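Local atomic coordinates of peroxinectin A (Dictyostelium discoideum, PDB entry 6ERC), a protein that catalyses the hydrogen peroxide-dependent oxidation of phenolic donors as a secreted heme peroxidase, and also has iodide and thiocyanate peroxidase activity. Residues N73-F78 and Q263-D268; L79-A84 and E211-E216. One frame throughout, in Å; residues are numbered along the deposited sequence.

Overall arrangement
Two neighbouring contacts, their centres about 12 Å apart, illustrate how one helix can serve both the packing and the chemistry of a mainly helical animal heme peroxidase. Both are buried and both use the helix spanning residues 70-80. Contact 1 sets its 73-78 part against the long helix 247-275 through an indole, an isoleucine and a threonine; apolar packing dominates, with one weak polar bond. Contact 2 takes the later part of the same helix and the chain that follows to the loop 211-216, where imidazole, guanidinium, carboxylates and the heme meet. Nested within the chain closed by contact 1, it adjoins that contact where Thr266 CG2 packs against Leu79 CD2.

Contact 1 of 2, residues N73-F78 and Q263-D268; sequences NMWGQF and QKITYD. With HEM (protoporphyrin IX containing Fe), chain F.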
loop_
_atom_site.group_PDB
_atom_site.type_symbol
_atom_site.label_atom_id
_atom_site.label_comp_id
_atom_site.label_asym_id
_atom_site.label_seq_id
_atom_site.Cartn_x
_atom_site.Cartn_y
_atom_site.Cartn_z
ATOM N N ASN A 73 0.702 9.869 2.511
ATOM C CA ASN A 73 0.144 8.755 1.757
ATOM C C ASN A 73 1.189 8.084 0.877
ATOM O O ASN A 73 1.012 6.918 0.508
ATOM C CB ASN A 73 -1.064 9.214 0.923
ATOM C CG ASN A 73 -0.678 9.919 -0.361
ATOM O OD1 ASN A 73 -0.130 9.312 -1.284
ATOM N ND2 ASN A 73 -1.009 11.202 -0.446
ATOM N N MET A 74 2.281 8.779 0.555
ATOM C CA MET A 74 3.397 8.117 -0.111
ATOM C C MET A 74 4.021 7.061 0.793
ATOM O O MET A 74 4.428 5.992 0.322
ATOM C CB MET A 74 4.440 9.147 -0.539
ATOM C CG MET A 74 4.006 10.002 -1.718
ATOM S SD MET A 74 3.736 9.034 -3.221
ATOM C CE MET A 74 3.242 10.323 -4.358
ATOM N N TRP A 75 4.101 7.335 2.097
ATOM C CA TRP A 75 4.588 6.314 3.018
ATOM C C TRP A 75 3.565 5.200 3.186
ATOM O O TRP A 75 3.934 4.022 3.277
ATOM C CB TRP A 75 4.926 6.921 4.376
ATOM C CG TRP A 75 5.609 5.929 5.257
ATOM C CD1 TRP A 75 5.048 5.192 6.258
ATOM C CD2 TRP A 75 6.984 5.540 5.195
ATOM N NE1 TRP A 75 5.994 4.374 6.831
ATOM C CE2 TRP A 75 7.190 4.571 6.194
ATOM C CE3 TRP A 75 8.062 5.924 4.393
ATOM C CZ2 TRP A 75 8.432 3.980 6.414
ATOM C CZ3 TRP A 75 9.294 5.337 4.614
ATOM C CH2 TRP A 75 9.468 4.375 5.615
ATOM N N GLY A 76 2.281 5.554 3.247
ATOM C CA GLY A 76 1.246 4.534 3.323
ATOM C C GLY A 76 1.318 3.562 2.163
ATOM O O GLY A 76 1.275 2.345 2.350
ATOM N N GLN A 77 1.437 4.091 0.945
ATOM C CA GLN A 77 1.579 3.228 -0.221
ATOM C C GLN A 77 2.886 2.449 -0.160
ATOM O O GLN A 77 2.939 1.274 -0.544
ATOM C CB GLN A 77 1.506 4.062 -1.500
ATOM C CG GLN A 77 1.450 3.239 -2.774
ATOM C CD GLN A 77 1.409 4.104 -4.016
ATOM O OE1 GLN A 77 1.438 5.335 -3.931
ATOM N NE2 GLN A 77 1.340 3.465 -5.181
ATOM N N PHE A 78 3.952 3.091 0.321
ATOM C CA PHE A 78 5.216 2.392 0.519
ATOM C C PHE A 78 5.097 1.324 1.596
ATOM O O PHE A 78 5.729 0.268 1.495
ATOM C CB PHE A 78 6.309 3.398 0.884
ATOM C CG PHE A 78 7.668 2.788 1.033
ATOM C CD1 PHE A 78 8.488 2.615 -0.069
ATOM C CD2 PHE A 78 8.131 2.392 2.274
ATOM C CE1 PHE A 78 9.737 2.056 0.064
ATOM C CE2 PHE A 78 9.380 1.831 2.412
ATOM C CZ PHE A 78 10.185 1.665 1.305
ATOM N N GLN A 263 10.470 0.214 10.034
ATOM C CA GLN A 263 9.548 -0.119 11.113
ATOM C C GLN A 263 9.331 1.064 12.049
ATOM O O GLN A 263 8.191 1.364 12.424
ATOM C CB GLN A 263 10.071 -1.329 11.884
ATOM C CG GLN A 263 10.007 -2.627 11.101
ATOM C CD GLN A 263 10.481 -3.817 11.904
ATOM O OE1 GLN A 263 11.039 -3.671 12.994
ATOM N NE2 GLN A 263 10.248 -5.010 11.376
ATOM N N LYS A 264 10.410 1.758 12.430
ATOM C CA LYS A 264 10.289 2.819 13.429
ATOM C C LYS A 264 9.439 3.974 12.916
ATOM O O LYS A 264 8.603 4.512 13.650
ATOM C CB LYS A 264 11.673 3.321 13.838
ATOM C CG LYS A 264 11.658 4.189 15.094
ATOM C CD LYS A 264 13.012 4.827 15.354
ATOM C CE LYS A 264 13.020 5.631 16.645
ATOM N NZ LYS A 264 14.319 6.345 16.834
ATOM N N ILE A 265 9.650 4.381 11.663
ATOM C CA ILE A 265 8.841 5.453 11.087
ATOM C C ILE A 265 7.370 5.057 11.071
ATOM O O ILE A 265 6.484 5.891 11.291
ATOM C CB ILE A 265 9.351 5.806 9.675
ATOM C CG1 ILE A 265 10.703 6.519 9.769
ATOM C CG2 ILE A 265 8.338 6.681 8.931
ATOM C CD1 ILE A 265 11.415 6.664 8.449
ATOM N N THR A 266 7.088 3.781 10.814
ATOM C CA THR A 266 5.703 3.330 10.759
ATOM C C THR A 266 5.026 3.464 12.119
ATOM O O THR A 266 3.930 4.025 12.224
ATOM C CB THR A 266 5.648 1.883 10.266
ATOM O OG1 THR A 266 6.212 1.805 8.950
ATOM C CG2 THR A 266 4.211 1.374 10.226
ATOM N N TYR A 267 5.666 2.963 13.175
ATOM C CA TYR A 267 5.019 2.858 14.476
ATOM C C TYR A 267 5.270 4.052 15.389
ATOM O O TYR A 267 4.581 4.181 16.407
ATOM C CB TYR A 267 5.472 1.583 15.187
ATOM C CG TYR A 267 4.831 0.330 14.637
ATOM C CD1 TYR A 267 5.111 -0.109 13.350
ATOM C CD2 TYR A 267 3.948 -0.415 15.405
ATOM C CE1 TYR A 267 4.526 -1.251 12.844
ATOM C CE2 TYR A 267 3.361 -1.560 14.906
ATOM C CZ TYR A 267 3.656 -1.974 13.626
ATOM O OH TYR A 267 3.077 -3.116 13.123
ATOM N N ASP A 268 6.234 4.914 15.070
ATOM C CA ASP A 268 6.454 6.129 15.846
ATOM C C ASP A 268 5.890 7.373 15.176
ATOM O O ASP A 268 5.549 8.334 15.873
ATOM C CB ASP A 268 7.950 6.342 16.106
ATOM C CG ASP A 268 8.496 5.425 17.188
ATOM O OD1 ASP A 268 7.726 4.600 17.726
ATOM O OD2 ASP A 268 9.699 5.537 17.508
HETATM C CHA HEM F . -3.866 -1.599 -4.241
HETATM C CHB HEM F . -2.775 2.082 -7.181
HETATM C CHC HEM F . -1.987 4.916 -3.306
HETATM C CHD HEM F . -3.317 1.288 -0.384
HETATM C C1A HEM F . -3.699 -0.830 -5.366
HETATM C C2A HEM F . -3.994 -1.237 -6.718
HETATM C C3A HEM F . -3.698 -0.224 -7.537
HETATM C C4A HEM F . -3.198 0.860 -6.723
HETATM C CMA HEM F . -3.845 -0.195 -9.075
HETATM C CAA HEM F . -4.568 -2.610 -7.104
HETATM C CBA HEM F . -5.983 -2.368 -7.611
HETATM C CGA HEM F . -6.799 -3.627 -7.472
HETATM O O1A HEM F . -7.016 -4.087 -6.322
HETATM O O2A HEM F . -7.246 -4.166 -8.515
HETATM C C1B HEM F . -2.451 3.151 -6.382
HETATM C C2B HEM F . -2.005 4.435 -6.863
HETATM C C3B HEM F . -1.780 5.223 -5.798
HETATM C C4B HEM F . -2.082 4.456 -4.606
HETATM C CMB HEM F . -1.838 4.747 -8.364
HETATM C CAB HEM F . -1.300 6.692 -5.742
HETATM C CBB HEM F . -1.097 7.439 -6.832
HETATM C C1C HEM F . -2.285 4.192 -2.171
HETATM C C2C HEM F . -2.206 4.665 -0.800
HETATM C C3C HEM F . -2.576 3.651 0.011
HETATM C C4C HEM F . -2.894 2.520 -0.834
HETATM C CMC HEM F . -1.770 6.107 -0.461
HETATM C CAC HEM F . -2.699 3.528 1.553
HETATM C CBC HEM F . -2.423 4.486 2.439
HETATM C C1D HEM F . -3.537 0.183 -1.170
HETATM C C2D HEM F . -3.827 -1.150 -0.695
HETATM C C3D HEM F . -3.987 -1.935 -1.764
HETATM C C4D HEM F . -3.786 -1.139 -2.949
HETATM C CMD HEM F . -3.954 -1.547 0.790
HETATM C CAD HEM F . -4.289 -3.444 -1.789
HETATM C CBD HEM F . -2.951 -4.129 -1.527
HETATM C CGD HEM F . -2.851 -5.435 -2.277
HETATM O O1D HEM F . -2.462 -5.406 -3.473
HETATM O O2D HEM F . -3.146 -6.508 -1.694
HETATM N NA HEM F . -3.212 0.458 -5.405
HETATM N NB HEM F . -2.487 3.195 -5.002
HETATM N NC HEM F . -2.706 2.879 -2.150
HETATM N ND HEM F . -3.518 0.152 -2.550
HETATM FE FE HEM F . -2.956 1.638 -3.757
#
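Trp75 touches Ile265 and Thr266 where two helices of the animal heme peroxidase fold, 70-80 and 247-275, meet in a buried contact. With CG anti to the backbone N (chi1 -172°), the step from CB carries the indole off its own helix and toward the other. CE2, at the fusion of the two rings, receives Ile265 CG2 at 3.6 Å. This methyl makes a CH-pi contact, 3.9 Å from the centroid of the six-membered ring. Farther round the rim, CZ2 reaches Ile265 CB at 3.8 Å, and CH2 touches Ile265 CD1 more loosely. Phe78 CD2, from the same helix, lies over the rim of the opposite face, and Phe490 and Tyr270 add further aromatic neighbours. On its other side the helix faces the heme: Gln77 OE1 lies 3.5 Å from the heme carbon CHC, and the heme vinyl carbon CBC lies too close to Gly76 for a side chain to fit there. Thr266 OG1 lies in the ring plane, at the NE1 edge of the indole. That hydroxyl is also hydrogen-bonded to Ile262 O in its own helix, and Trp75 NE1 donates to Thr266 OG1 in a weak bond of 3.3 Å at 156°.

Contact 2 of 2, residues L79-A84 and E211-E216; sequences LIHNMA and ERRGNE. With NA (sodium ion), chain K; HEM (protoporphyrin IX containing Fe), chain F.
His81 and Arg213 face each other in the distal heme pocket of this animal heme peroxidase, where the chain at the C-terminal side of helix 70-80 meets the loop 211-216. They are the predicted proton acceptor and transition-state stabiliser, and His81 NE2 stands too far from the heme iron to coordinate it. Packing comes first. Arg213 CG lies over the imidazole, 3.9 Å from its centroid, as a CH-pi contact; farther along, His81 CD2 sits over a face of the guanidinium, 3.2 Å from Arg213 NE, the two planes 24° apart. Ile80 adds apolar cover to the cofactor, its CG1 3.5 Å from the heme methyl CMD. Charge pairing follows. Arg213 is extended from CG to NE, which brings its tip past the ring to a heme propionate, where NH1 donates to O1D at 3.2 Å and 145°, with a weak second bond from NH2. Arg213 NE forms a salt bridge with Glu211 OE2 at 3.5 Å, so the guanidinium is held at two edges. Replacing this arginine with an alanine is likely to cost the propionate and Glu211 this positive partner and take away the methylene packing over the imidazole. Metal and covalent links complete the set. Asn82 O binds the sodium ion at 2.4 Å, with Gly147, Tyr149, Asp151 and Asn153 supplying the other ligands. Glu216 ties the loop to the cofactor through an ester; its OE1 has a weak hydrogen bond with Gln77 NE2, while OE2 is bonded to the heme methyl carbon CMB at 1.5 Å.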
loop_
_atom_site.group_PDB
_atom_site.type_symbol
_atom_site.label_atom_id
_atom_site.label_comp_id
_atom_site.label_asym_id
_atom_site.label_seq_id
_atom_site.Cartn_x
_atom_site.Cartn_y
_atom_site.Cartn_z
ATOM N N LEU A 79 4.281 1.573 2.622
ATOM C CA LEU A 79 4.135 0.617 3.713
ATOM C C LEU A 79 3.401 -0.639 3.260
ATOM O O LEU A 79 3.810 -1.757 3.589
ATOM C CB LEU A 79 3.406 1.277 4.882
ATOM C CG LEU A 79 3.075 0.394 6.087
ATOM C CD1 LEU A 79 4.303 -0.343 6.601
ATOM C CD2 LEU A 79 2.466 1.248 7.191
ATOM N N ILE A 80 2.303 -0.481 2.511
ATOM C CA ILE A 80 1.536 -1.654 2.100
ATOM C C ILE A 80 2.353 -2.531 1.164
ATOM O O ILE A 80 2.219 -3.760 1.177
ATOM C CB ILE A 80 0.195 -1.246 1.454
ATOM C CG1 ILE A 80 -0.646 -2.490 1.163
ATOM C CG2 ILE A 80 0.416 -0.456 0.174
ATOM C CD1 ILE A 80 -1.196 -3.154 2.410
ATOM N N HIS A 81 3.201 -1.928 0.333
ATOM C CA HIS A 81 4.068 -2.719 -0.529
ATOM C C HIS A 81 5.095 -3.527 0.257
ATOM O O HIS A 81 5.790 -4.357 -0.338
ATOM C CB HIS A 81 4.769 -1.810 -1.540
ATOM C CG HIS A 81 3.840 -1.188 -2.535
ATOM N ND1 HIS A 81 4.236 -0.198 -3.408
ATOM C CD2 HIS A 81 2.531 -1.417 -2.797
ATOM C CE1 HIS A 81 3.212 0.157 -4.164
ATOM N NE2 HIS A 81 2.165 -0.567 -3.813
ATOM N N ASN A 82 5.208 -3.305 1.566
ATOM C CA ASN A 82 6.004 -4.155 2.440
ATOM C C ASN A 82 5.204 -5.300 3.046
ATOM O O ASN A 82 5.775 -6.098 3.797
ATOM C CB ASN A 82 6.615 -3.328 3.581
ATOM C CG ASN A 82 7.920 -2.664 3.194
ATOM O OD1 ASN A 82 8.984 -3.281 3.257
ATOM N ND2 ASN A 82 7.847 -1.396 2.807
ATOM N N MET A 83 3.912 -5.410 2.741
ATOM C CA MET A 83 3.048 -6.294 3.519
ATOM C C MET A 83 2.147 -7.197 2.684
ATOM O O MET A 83 1.982 -8.366 3.036
ATOM C CB MET A 83 2.186 -5.444 4.465
ATOM C CG MET A 83 2.988 -4.646 5.480
ATOM S SD MET A 83 1.963 -3.644 6.576
ATOM C CE MET A 83 1.053 -4.913 7.443
ATOM N N ALA A 84 1.548 -6.693 1.608
ATOM C CA ALA A 84 0.507 -7.456 0.929
ATOM C C ALA A 84 0.523 -7.213 -0.573
ATOM O O ALA A 84 0.755 -6.092 -1.030
ATOM C CB ALA A 84 -0.875 -7.102 1.487
ATOM N N GLU A 211 10.439 -4.256 -5.349
ATOM C CA GLU A 211 8.990 -4.414 -5.392
ATOM C C GLU A 211 8.492 -4.131 -6.803
ATOM O O GLU A 211 8.783 -3.069 -7.363
ATOM C CB GLU A 211 8.319 -3.482 -4.379
ATOM C CG GLU A 211 7.177 -4.128 -3.604
ATOM C CD GLU A 211 5.864 -4.068 -4.353
ATOM O OE1 GLU A 211 5.627 -3.046 -5.027
ATOM O OE2 GLU A 211 5.074 -5.035 -4.273
ATOM N N ARG A 212 7.735 -5.081 -7.364
ATOM C CA ARG A 212 7.328 -5.009 -8.768
ATOM C C ARG A 212 6.721 -3.654 -9.115
ATOM O O ARG A 212 7.089 -3.030 -10.118
ATOM C CB ARG A 212 6.320 -6.121 -9.081
ATOM C CG ARG A 212 6.847 -7.539 -8.920
ATOM C CD ARG A 212 5.758 -8.566 -9.234
ATOM N NE ARG A 212 5.400 -8.580 -10.654
ATOM C CZ ARG A 212 5.867 -9.443 -11.555
ATOM N NH1 ARG A 212 6.723 -10.394 -11.209
ATOM N NH2 ARG A 212 5.471 -9.356 -12.818
ATOM N N ARG A 213 5.773 -3.191 -8.307
ATOM C CA ARG A 213 5.052 -1.948 -8.581
ATOM C C ARG A 213 5.723 -0.743 -7.937
ATOM O O ARG A 213 5.056 0.170 -7.439
ATOM C CB ARG A 213 3.600 -2.083 -8.124
ATOM C CG ARG A 213 3.433 -2.544 -6.682
ATOM C CD ARG A 213 1.998 -2.877 -6.323
ATOM N NE ARG A 213 1.941 -3.630 -5.071
ATOM C CZ ARG A 213 0.824 -3.909 -4.404
ATOM N NH1 ARG A 213 -0.360 -3.496 -4.855
ATOM N NH2 ARG A 213 0.894 -4.601 -3.273
ATOM N N GLY A 214 7.058 -0.710 -7.940
ATOM C CA GLY A 214 7.764 0.432 -7.388
ATOM C C GLY A 214 7.707 1.653 -8.283
ATOM O O GLY A 214 7.800 2.785 -7.799
ATOM N N ASN A 215 7.554 1.449 -9.589
ATOM C CA ASN A 215 7.460 2.557 -10.529
ATOM C C ASN A 215 6.071 3.180 -10.584
ATOM O O ASN A 215 5.870 4.108 -11.374
ATOM C CB ASN A 215 7.849 2.092 -11.934
ATOM C CG ASN A 215 9.294 1.641 -12.022
ATOM O OD1 ASN A 215 10.184 2.425 -12.353
ATOM N ND2 ASN A 215 9.532 0.368 -11.730
ATOM N N GLU A 216 5.121 2.701 -9.772
ATOM C CA GLU A 216 3.739 3.170 -9.868
ATOM C C GLU A 216 3.676 4.691 -9.946
ATOM O O GLU A 216 2.993 5.249 -10.811
ATOM C CB GLU A 216 2.923 2.653 -8.680
ATOM C CG GLU A 216 1.400 2.663 -8.898
ATOM C CD GLU A 216 0.729 3.977 -8.516
ATOM O OE1 GLU A 216 1.440 4.950 -8.192
ATOM O OE2 GLU A 216 -0.522 4.033 -8.537
HETATM NA NA NA K . 7.258 -8.015 3.508
HETATM C CHA HEM F . -3.866 -1.599 -4.241
HETATM C CHB HEM F . -2.775 2.082 -7.181
HETATM C CHC HEM F . -1.987 4.916 -3.306
HETATM C CHD HEM F . -3.317 1.288 -0.384
HETATM C C1A HEM F . -3.699 -0.830 -5.366
HETATM C C2A HEM F . -3.994 -1.237 -6.718
HETATM C C3A HEM F . -3.698 -0.224 -7.537
HETATM C C4A HEM F . -3.198 0.860 -6.723
HETATM C CMA HEM F . -3.845 -0.195 -9.075
HETATM C CAA HEM F . -4.568 -2.610 -7.104
HETATM C CBA HEM F . -5.983 -2.368 -7.611
HETATM C CGA HEM F . -6.799 -3.627 -7.472
HETATM O O1A HEM F . -7.016 -4.087 -6.322
HETATM O O2A HEM F . -7.246 -4.166 -8.515
HETATM C C1B HEM F . -2.451 3.151 -6.382
HETATM C C2B HEM F . -2.005 4.435 -6.863
HETATM C C3B HEM F . -1.780 5.223 -5.798
HETATM C C4B HEM F . -2.082 4.456 -4.606
HETATM C CMB HEM F . -1.838 4.747 -8.364
HETATM C CAB HEM F . -1.300 6.692 -5.742
HETATM C CBB HEM F . -1.097 7.439 -6.832
HETATM C C1C HEM F . -2.285 4.192 -2.171
HETATM C C2C HEM F . -2.206 4.665 -0.800
HETATM C C3C HEM F . -2.576 3.651 0.011
HETATM C C4C HEM F . -2.894 2.520 -0.834
HETATM C CMC HEM F . -1.770 6.107 -0.461
HETATM C CAC HEM F . -2.699 3.528 1.553
HETATM C CBC HEM F . -2.423 4.486 2.439
HETATM C C1D HEM F . -3.537 0.183 -1.170
HETATM C C2D HEM F . -3.827 -1.150 -0.695
HETATM C C3D HEM F . -3.987 -1.935 -1.764
HETATM C C4D HEM F . -3.786 -1.139 -2.949
HETATM C CMD HEM F . -3.954 -1.547 0.790
HETATM C CAD HEM F . -4.289 -3.444 -1.789
HETATM C CBD HEM F . -2.951 -4.129 -1.527
HETATM C CGD HEM F . -2.851 -5.435 -2.277
HETATM O O1D HEM F . -2.462 -5.406 -3.473
HETATM O O2D HEM F . -3.146 -6.508 -1.694
HETATM N NA HEM F . -3.212 0.458 -5.405
HETATM N NB HEM F . -2.487 3.195 -5.002
HETATM N NC HEM F . -2.706 2.879 -2.150
HETATM N ND HEM F . -3.518 0.152 -2.550
HETATM FE FE HEM F . -2.956 1.638 -3.757
#